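Local structure of putative glycoside hydrolase (Parabacteroides distasonis ATCC 8503, 3GYC) at residues V123-D128 with W167-A172. The protein is a putative glycoside hydrolase with a cellulase-like TIM-barrel fold, and probably cleaves glycosidic bonds in carbohydrates. Residues are numbered along the deposited sequence; the frame is centred on the assembly and turned at random.
Sequences VCLKLD and WAPFFA
Two of the long loops that follow strands 109-113 and 153-157 of the TIM barrel meet where Phe170, in the first turn of helix 169-172, packs against the 3-10 turn and inverse gamma turn of 123-128. Its CG sits between the backbone N and the carbonyl carbon (chi1 46°), which turns the ring toward two backbone carbonyls. Leu127 O comes within 3.1 Å of Phe170 CD1 from above the ring plane, near CG and CB, and Cys124 O lies 3.4 Å from CD2 of the same ring, meeting it obliquely. On the same side as Leu127 O, Leu127 CB covers one face, off toward the rim and 4.3 Å above the Phe170 plane; Ala168 CA lies over the opposite face. Outside the pair, Tyr116 meets Phe170 edge-to-face. Alongside, Leu125 reaches over with a single methyl: CD2 stands 3.7 Å from both CB and CG of Pro169, the two side chains crossing at about a right angle. Cys124 SG approaches the same Pro169 CG more loosely, at 4.3 Å. Asp128 turns its carboxylate away to a salt bridge with Lys132. Apolar contact thus joins the loops without a hydrogen bond between the segments, the two oxygens resting against the CB end of the ring from above its plane.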
loop_
_atom_site.group_PDB
_atom_site.type_symbol
_atom_site.label_atom_id
_atom_site.label_comp_id
_atom_site.label_asym_id
_atom_site.label_seq_id
_atom_site.Cartn_x
_atom_site.Cartn_y
_atom_site.Cartn_z
ATOM N N VAL A 123 -15.410 -8.924 -12.995
ATOM C CA VAL A 123 -14.784 -8.526 -14.263
ATOM C C VAL A 123 -13.239 -8.638 -14.296
ATOM O O VAL A 123 -12.647 -8.838 -15.373
ATOM C CB VAL A 123 -15.284 -7.141 -14.784
ATOM C CG1 VAL A 123 -16.802 -7.167 -14.978
ATOM C CG2 VAL A 123 -14.826 -5.998 -13.919
ATOM N N CYS A 124 -12.602 -8.633 -13.135
ATOM C CA CYS A 124 -11.144 -8.727 -13.116
ATOM C C CYS A 124 -10.598 -10.055 -13.606
ATOM O O CYS A 124 -9.453 -10.106 -14.008
ATOM C CB CYS A 124 -10.573 -8.455 -11.725
ATOM S SG CYS A 124 -11.072 -9.700 -10.535
ATOM N N LEU A 125 -11.405 -11.118 -13.577
ATOM C CA LEU A 125 -10.954 -12.440 -14.008
ATOM C C LEU A 125 -10.615 -12.477 -15.517
ATOM O O LEU A 125 -9.912 -13.367 -15.974
ATOM C CB LEU A 125 -11.994 -13.519 -13.650
ATOM C CG LEU A 125 -12.322 -13.653 -12.154
ATOM C CD1 LEU A 125 -13.450 -14.635 -11.926
ATOM C CD2 LEU A 125 -11.079 -14.015 -11.319
ATOM N N LYS A 126 -11.091 -11.488 -16.272
ATOM C CA LYS A 126 -10.820 -11.393 -17.707
ATOM C C LYS A 126 -9.379 -10.972 -18.016
ATOM O O LYS A 126 -8.878 -11.202 -19.106
ATOM C CB LYS A 126 -11.717 -10.341 -18.332
ATOM C CG LYS A 126 -13.169 -10.561 -18.134
ATOM C CD LYS A 126 -13.914 -9.583 -18.971
ATOM C CE LYS A 126 -15.361 -9.550 -18.614
ATOM N NZ LYS A 126 -16.038 -8.696 -19.605
ATOM N N LEU A 127 -8.719 -10.355 -17.049
ATOM C CA LEU A 127 -7.361 -9.849 -17.227
ATOM C C LEU A 127 -6.360 -10.992 -17.057
ATOM O O LEU A 127 -5.488 -10.950 -16.182
ATOM C CB LEU A 127 -7.109 -8.755 -16.197
ATOM C CG LEU A 127 -8.095 -7.587 -16.222
ATOM C CD1 LEU A 127 -7.791 -6.632 -15.090
ATOM C CD2 LEU A 127 -8.030 -6.900 -17.601
ATOM N N ASP A 128 -6.456 -11.990 -17.929
ATOM C CA ASP A 128 -5.672 -13.209 -17.768
ATOM C C ASP A 128 -4.340 -13.271 -18.508
ATOM O O ASP A 128 -3.726 -14.321 -18.565
ATOM C CB ASP A 128 -6.546 -14.436 -18.071
ATOM C CG ASP A 128 -7.189 -14.392 -19.458
ATOM O OD1 ASP A 128 -6.798 -13.560 -20.309
ATOM O OD2 ASP A 128 -8.107 -15.210 -19.690
ATOM N N TRP A 167 -5.885 -10.970 -4.470
ATOM C CA TRP A 167 -5.872 -9.747 -5.282
ATOM C C TRP A 167 -5.681 -10.036 -6.771
ATOM O O TRP A 167 -6.213 -9.304 -7.612
ATOM C CB TRP A 167 -4.782 -8.782 -4.773
ATOM C CG TRP A 167 -4.657 -8.835 -3.285
ATOM C CD1 TRP A 167 -3.585 -9.250 -2.590
ATOM C CD2 TRP A 167 -5.685 -8.556 -2.317
ATOM N NE1 TRP A 167 -3.843 -9.217 -1.246
ATOM C CE2 TRP A 167 -5.135 -8.810 -1.050
ATOM C CE3 TRP A 167 -7.012 -8.097 -2.401
ATOM C CZ2 TRP A 167 -5.858 -8.627 0.127
ATOM C CZ3 TRP A 167 -7.734 -7.927 -1.223
ATOM C CH2 TRP A 167 -7.146 -8.181 0.018
ATOM N N ALA A 168 -4.949 -11.105 -7.094
ATOM C CA ALA A 168 -4.652 -11.464 -8.492
ATOM C C ALA A 168 -5.143 -12.889 -8.816
ATOM O O ALA A 168 -4.334 -13.791 -9.104
ATOM C CB ALA A 168 -3.162 -11.327 -8.764
ATOM N N PRO A 169 -6.471 -13.105 -8.756
ATOM C CA PRO A 169 -7.019 -14.425 -9.116
ATOM C C PRO A 169 -6.896 -14.731 -10.614
ATOM O O PRO A 169 -6.927 -15.910 -11.029
ATOM C CB PRO A 169 -8.492 -14.297 -8.708
ATOM C CG PRO A 169 -8.780 -12.875 -8.711
ATOM C CD PRO A 169 -7.529 -12.187 -8.306
ATOM N N PHE A 170 -6.819 -13.676 -11.417
ATOM C CA PHE A 170 -6.613 -13.789 -12.857
ATOM C C PHE A 170 -5.226 -14.352 -13.179
ATOM O O PHE A 170 -4.986 -14.809 -14.269
ATOM C CB PHE A 170 -6.793 -12.425 -13.550
ATOM C CG PHE A 170 -6.087 -11.268 -12.857
ATOM C CD1 PHE A 170 -4.763 -10.979 -13.123
ATOM C CD2 PHE A 170 -6.774 -10.480 -11.952
ATOM C CE1 PHE A 170 -4.128 -9.939 -12.503
ATOM C CE2 PHE A 170 -6.156 -9.433 -11.337
ATOM C CZ PHE A 170 -4.821 -9.154 -11.614
ATOM N N PHE A 171 -4.297 -14.265 -12.239
ATOM C CA PHE A 171 -2.964 -14.806 -12.436
ATOM C C PHE A 171 -2.902 -16.168 -11.765
ATOM O O PHE A 171 -2.451 -17.133 -12.361
ATOM C CB PHE A 171 -1.914 -13.867 -11.838
ATOM C CG PHE A 171 -0.536 -14.412 -11.880
ATOM C CD1 PHE A 171 0.221 -14.298 -13.031
ATOM C CD2 PHE A 171 0.010 -15.051 -10.779
ATOM C CE1 PHE A 171 1.494 -14.818 -13.096
ATOM C CE2 PHE A 171 1.288 -15.573 -10.826
ATOM C CZ PHE A 171 2.032 -15.460 -11.989
ATOM N N ALA A 172 -3.364 -16.224 -10.519
ATOM C CA ALA A 172 -3.340 -17.447 -9.715
ATOM C C ALA A 172 -4.099 -18.598 -10.373
ATOM O O ALA A 172 -3.716 -19.772 -10.227
ATOM C CB ALA A 172 -3.888 -17.151 -8.317
#